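Local coordinates for protein tungsten-containing formylmethanofuran dehydrogenase 2 subunit C (Methanothermobacter wolfeii, PDB 5T5I) that is subunit C of a tungsten-containing formylmethanofuran dehydrogenase, a methanogen enzyme complex that probably fixes carbon dioxide onto methanofuran as a formyl group, at residues 59-62 / 63-66; 258-262 / 263-267. One frame throughout, in Å; residues are numbered along the deposited sequence.

Contact 1: 59-62 / 63-66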
ATOM      1  N   ALA C  59      24.218 -65.425  17.197  1.00 47.43           N
ATOM      2  CA  ALA C  59      25.631 -65.152  16.930  1.00 47.39           C
ATOM      3  C   ALA C  59      26.265 -64.547  18.178  1.00 49.48           C
ATOM      4  O   ALA C  59      25.580 -63.867  18.949  1.00 48.22           O
ATOM      5  CB  ALA C  59      25.791 -64.221  15.737  1.00 47.63           C
ATOM      6  N   ASP C  60      27.554 -64.816  18.394  1.00 45.11           N
ATOM      7  CA  ASP C  60      28.258 -64.340  19.587  1.00 44.98           C
ATOM      8  C   ASP C  60      28.676 -62.866  19.557  1.00 48.00           C
ATOM      9  O   ASP C  60      28.821 -62.283  20.627  1.00 47.12           O
ATOM     10  CB  ASP C  60      29.487 -65.217  19.871  1.00 47.74           C
ATOM     11  CG  ASP C  60      29.134 -66.626  20.311  1.00 61.16           C
ATOM     12  OD1 ASP C  60      28.341 -66.767  21.270  1.00 62.05           O
ATOM     13  OD2 ASP C  60      29.689 -67.586  19.732  1.00 68.14           O
ATOM     14  N   ALA C  61      28.930 -62.284  18.370  1.00 44.27           N
ATOM     15  CA  ALA C  61      29.403 -60.898  18.244  1.00 43.43           C
ATOM     16  C   ALA C  61      28.328 -59.983  17.624  1.00 45.93           C
ATOM     17  O   ALA C  61      27.670 -60.391  16.667  1.00 46.34           O
ATOM     18  CB  ALA C  61      30.660 -60.881  17.387  1.00 44.33           C
ATOM     19  N   PRO C  62      28.136 -58.746  18.130  1.00 41.54           N
ATOM     20  CA  PRO C  62      27.092 -57.876  17.551  1.00 40.12           C
ATOM     21  C   PRO C  62      27.305 -57.476  16.094  1.00 42.14           C
ATOM     22  O   PRO C  62      26.324 -57.254  15.392  1.00 41.01           O
ATOM     23  CB  PRO C  62      27.079 -56.667  18.483  1.00 41.23           C
ATOM     24  CG  PRO C  62      28.402 -56.660  19.139  1.00 46.15           C
ATOM     25  CD  PRO C  62      28.815 -58.087  19.264  1.00 42.76           C
ATOM     26  N   GLU C  63      28.572 -57.392  15.640  1.00 39.04           N
ATOM     27  CA  GLU C  63      28.901 -57.053  14.248  1.00 39.71           C
ATOM     28  C   GLU C  63      28.392 -58.102  13.250  1.00 45.97           C
ATOM     29  O   GLU C  63      28.225 -57.774  12.075  1.00 46.29           O
ATOM     30  CB  GLU C  63      30.418 -56.801  14.043  1.00 41.44           C
ATOM     31  CG  GLU C  63      31.343 -57.933  14.470  1.00 49.12           C
ATOM     32  CD  GLU C  63      31.967 -57.791  15.846  1.00 71.09           C
ATOM     33  OE1 GLU C  63      33.111 -58.265  16.018  1.00 71.01           O
ATOM     34  OE2 GLU C  63      31.304 -57.257  16.766  1.00 64.55           O
ATOM     35  N   ASP C  64      28.149 -59.354  13.708  1.00 42.40           N
ATOM     36  CA  ASP C  64      27.621 -60.424  12.861  1.00 42.88           C
ATOM     37  C   ASP C  64      26.095 -60.575  12.981  1.00 45.90           C
ATOM     38  O   ASP C  64      25.553 -61.510  12.407  1.00 46.74           O
ATOM     39  CB  ASP C  64      28.315 -61.758  13.201  1.00 45.77           C
ATOM     40  CG  ASP C  64      29.821 -61.707  13.065  1.00 56.96           C
ATOM     41  OD1 ASP C  64      30.308 -61.090  12.087  1.00 58.68           O
ATOM     42  OD2 ASP C  64      30.511 -62.279  13.929  1.00 62.09           O
ATOM     43  N   ILE C  65      25.394 -59.648  13.664  1.00 40.88           N
ATOM     44  CA  ILE C  65      23.944 -59.735  13.840  1.00 39.88           C
ATOM     45  C   ILE C  65      23.221 -58.722  12.988  1.00 42.38           C
ATOM     46  O   ILE C  65      23.547 -57.532  13.015  1.00 40.90           O
ATOM     47  CB  ILE C  65      23.552 -59.607  15.334  1.00 42.39           C
ATOM     48  CG1 ILE C  65      23.944 -60.904  16.067  1.00 43.26           C
ATOM     49  CG2 ILE C  65      22.042 -59.307  15.497  1.00 42.61           C
ATOM     50  CD1 ILE C  65      23.854 -60.893  17.487  1.00 49.24           C
ATOM     51  N   LYS C  66      22.184 -59.204  12.291  1.00 39.04           N
ATOM     52  CA  LYS C  66      21.270 -58.404  11.495  1.00 37.82           C
ATOM     53  C   LYS C  66      19.862 -58.676  12.040  1.00 40.18           C
ATOM     54  O   LYS C  66      19.365 -59.796  11.909  1.00 39.29           O
ATOM     55  CB  LYS C  66      21.363 -58.802  10.022  1.00 40.57           C
ATOM     56  CG  LYS C  66      20.543 -57.930   9.087  1.00 55.13           C
ATOM     57  CD  LYS C  66      20.373 -58.619   7.731  1.00 66.13           C
ATOM     58  CE  LYS C  66      20.090 -57.669   6.596  1.00 77.63           C
ATOM     59  NZ  LYS C  66      21.130 -57.735   5.536  1.00 85.16           N
TER
HETATM   60  O   HOH W   1      29.550 -64.161  15.907  1.00 50.31           O
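A59 lays its methyl against I65, CB lying 3.8 Å from CG1 of I65, and the carbonyl O of A59 is 3.7 Å from the terminal CD1 of I65. The branch CG1-CD1 of I65 runs anti to that residue's own carbonyl carbon, which turns it back under the loop. A61 follows with three separate engagements. Its carbonyl O accepts the N-H of D64 at 3.2 Å, the donor lying well above the carbonyl plane and not on a lone pair. Its N gives a hydrogen to a water that in turn donates to OD2 of D64 at 2.9 Å, so the water bridges the start of the turn to the D64 carboxylate. Its methyl CB rests 3.7 Å from CD of E63. That carboxylate is brought back over the turn by a bend at chi2 (-98°), and the same bend puts OE2 3.6 Å from CD of the P62 ring, the two side chains crossing obliquely. P62 closes the segment. Its carbonyl O accepts the N-H of I65 at 3.1 Å, the straighter of the two turn bonds (159° at the hydrogen), and the ring confines phi near -64°, a value compatible with the 3-10 segment. A glycine here, without the ring, would probably leave a gap against P23 and A27 and let the backbone swing out of the turn. The buried I65 touches those same two residues. Two successive i to i+3 bonds, from D64 to A61 and from I65 to P62, make a short 3-10 segment, 62-64, with proline as its first residue; it leads straight into strand 66-69, at the N-terminal side of the parallel beta-helix.

Contact 2: 258-262 / 263-267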
ATOM      1  N   VAL C 258      25.714 -20.656   5.329  1.00 23.04           N
ATOM      2  CA  VAL C 258      24.487 -21.125   4.683  1.00 23.73           C
ATOM      3  C   VAL C 258      24.676 -20.938   3.162  1.00 26.20           C
ATOM      4  O   VAL C 258      24.939 -19.813   2.715  1.00 25.60           O
ATOM      5  CB  VAL C 258      23.204 -20.405   5.185  1.00 27.14           C
ATOM      6  CG1 VAL C 258      21.979 -20.807   4.353  1.00 27.14           C
ATOM      7  CG2 VAL C 258      22.953 -20.702   6.659  1.00 26.35           C
ATOM      8  N   TYR C 259      24.535 -22.029   2.387  1.00 22.82           N
ATOM      9  CA  TYR C 259      24.568 -22.006   0.914  1.00 22.77           C
ATOM     10  C   TYR C 259      23.117 -22.204   0.433  1.00 26.70           C
ATOM     11  O   TYR C 259      22.436 -23.105   0.916  1.00 25.74           O
ATOM     12  CB  TYR C 259      25.451 -23.124   0.329  1.00 22.39           C
ATOM     13  CG  TYR C 259      26.937 -22.892   0.478  1.00 23.00           C
ATOM     14  CD1 TYR C 259      27.599 -21.970  -0.322  1.00 24.56           C
ATOM     15  CD2 TYR C 259      27.700 -23.666   1.344  1.00 23.76           C
ATOM     16  CE1 TYR C 259      28.979 -21.788  -0.229  1.00 24.42           C
ATOM     17  CE2 TYR C 259      29.088 -23.531   1.406  1.00 25.26           C
ATOM     18  CZ  TYR C 259      29.722 -22.574   0.635  1.00 29.03           C
ATOM     19  OH  TYR C 259      31.090 -22.442   0.715  1.00 29.80           O
ATOM     20  N   ALA C 260      22.641 -21.357  -0.476  1.00 23.61           N
ATOM     21  CA  ALA C 260      21.282 -21.470  -1.009  1.00 23.15           C
ATOM     22  C   ALA C 260      21.340 -21.370  -2.545  1.00 27.33           C
ATOM     23  O   ALA C 260      21.888 -20.392  -3.074  1.00 26.30           O
ATOM     24  CB  ALA C 260      20.391 -20.379  -0.430  1.00 23.31           C
ATOM     25  N   ALA C 261      20.800 -22.386  -3.253  1.00 25.63           N
ATOM     26  CA  ALA C 261      20.795 -22.465  -4.736  1.00 26.73           C
ATOM     27  C   ALA C 261      20.275 -21.177  -5.381  1.00 30.47           C
ATOM     28  O   ALA C 261      19.193 -20.694  -5.011  1.00 27.94           O
ATOM     29  CB  ALA C 261      19.961 -23.642  -5.202  1.00 27.66           C
ATOM     30  N   VAL C 262      21.057 -20.609  -6.320  1.00 28.82           N
ATOM     31  CA  VAL C 262      20.709 -19.311  -6.913  1.00 30.32           C
ATOM     32  C   VAL C 262      19.351 -19.295  -7.651  1.00 36.20           C
ATOM     33  O   VAL C 262      18.645 -18.288  -7.573  1.00 35.67           O
ATOM     34  CB  VAL C 262      21.814 -18.696  -7.825  1.00 35.28           C
ATOM     35  CG1 VAL C 262      23.130 -18.486  -7.064  1.00 34.74           C
ATOM     36  CG2 VAL C 262      22.013 -19.487  -9.115  1.00 36.26           C
ATOM     37  N   GLY C 263      19.046 -20.367  -8.377  1.00 34.87           N
ATOM     38  CA  GLY C 263      17.838 -20.496  -9.184  1.00 37.24           C
ATOM     39  C   GLY C 263      16.517 -20.195  -8.502  1.00 44.60           C
ATOM     40  O   GLY C 263      15.626 -19.615  -9.132  1.00 44.59           O
ATOM     41  N   CYS C 264      16.373 -20.557  -7.221  1.00 42.51           N
ATOM     42  CA  CYS C 264      15.101 -20.343  -6.516  1.00 44.46           C
ATOM     43  C   CYS C 264      15.220 -19.494  -5.244  1.00 43.44           C
ATOM     44  O   CYS C 264      14.261 -19.456  -4.476  1.00 43.20           O
ATOM     45  CB  CYS C 264      14.432 -21.688  -6.238  1.00 46.87           C
ATOM     46  SG  CYS C 264      15.589 -23.014  -5.816  1.00 51.76           S
ATOM     47  N   ASN C 265      16.342 -18.753  -5.047  1.00 36.40           N
ATOM     48  CA  ASN C 265      16.533 -17.916  -3.850  1.00 33.37           C
ATOM     49  C   ASN C 265      16.953 -16.469  -4.147  1.00 34.77           C
ATOM     50  O   ASN C 265      17.534 -15.812  -3.282  1.00 31.93           O
ATOM     51  CB  ASN C 265      17.526 -18.593  -2.905  1.00 28.31           C
ATOM     52  CG  ASN C 265      16.944 -19.851  -2.318  1.00 37.84           C
ATOM     53  OD1 ASN C 265      15.992 -19.801  -1.530  1.00 32.41           O
ATOM     54  ND2 ASN C 265      17.433 -21.001  -2.737  1.00 25.74           N
ATOM     55  N   GLY C 266      16.585 -15.951  -5.316  1.00 31.77           N
ATOM     56  CA  GLY C 266      16.874 -14.568  -5.684  1.00 32.52           C
ATOM     57  C   GLY C 266      16.270 -13.564  -4.716  1.00 36.51           C
ATOM     58  O   GLY C 266      16.869 -12.522  -4.459  1.00 36.32           O
ATOM     59  N   HIS C 267      15.103 -13.894  -4.136  1.00 32.30           N
ATOM     60  CA  HIS C 267      14.418 -13.048  -3.153  1.00 32.60           C
ATOM     61  C   HIS C 267      15.145 -12.983  -1.781  1.00 37.87           C
ATOM     62  O   HIS C 267      14.883 -12.057  -1.016  1.00 37.62           O
ATOM     63  CB  HIS C 267      12.968 -13.530  -2.970  1.00 33.19           C
ATOM     64  CG  HIS C 267      12.876 -14.884  -2.342  1.00 35.46           C
ATOM     65  ND1 HIS C 267      13.260 -16.020  -3.037  1.00 36.95           N
ATOM     66  CD2 HIS C 267      12.505 -15.240  -1.092  1.00 35.35           C
ATOM     67  CE1 HIS C 267      13.111 -17.024  -2.188  1.00 35.05           C
ATOM     68  NE2 HIS C 267      12.648 -16.605  -1.010  1.00 34.71           N
TER
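The carboxamide of N265 meets A261 and A260 in two different ways. At its edge, ND2 donates to the carbonyl O of A261 over 2.9 Å; this oxygen lies only 11° out of the amide plane, and the donor in turn sits in the carbonyl plane on a lone pair, so the two flat groups meet with good directionality. Over one face stands the methyl of A260, its CB 4.0 Å from CG of N265. The other flat group, the H267 ring, has the carbonyl O of C264 at its edge and in its plane, 3.5 Å from CE1 of H267. N265 keeps CG anti to its own carbonyl carbon (chi1 -68°), which swings the amide back toward the strand. ND2 also donates to the backbone of G213, and OD1 accepts from the N of M215, so three bonds hold this buried group and fix its rotation. The backbone adds a weak hydrogen bond, N265 N to the carbonyl O of V262, nearly straight (166°) but long at 3.4 Å. On the outer side, V262 places CG2 between its own N and carbonyl carbon, which brings that methyl to 3.2 Å from G263 N. CB of A261 approaches SG of C264 loosely, at 4.5 Å. Outward, V262 packs on A241 and Y243 and on T131 of the neighbouring FwdF chain, which places the turn beside a subunit interface. H267 NE2 donates to the carbonyl of M215, so the tail is tied to the same loop as N265. The arrangement is a type I-like beta turn, V262 to N265, following strand 256-261, in which the asparagine side chain joins the A261 carbonyl to the loop after the parallel neighbour 208-211, near the C-terminal end of the beta-helix.

Overall arrangement
Contact 1 and contact 2 sit on opposite sides of the centre of the chain, their centres 46 Å apart and their nearest atoms about 35 Å, with no touch between them. In sequence they come in series. Residues 59-66 lead into strand 66-69, and residues 258-267 start on strand 256-261 and leave it. Between these two strands run the successive parallel strands from 87-90 to 208-211, so the contacts lie toward the two ends of this run of the beta-helix, with further strands beyond each. The calcium site of S139, Y140 and D143 falls between them in sequence. Of the two, 258-267 alone touches another subunit, FwdF.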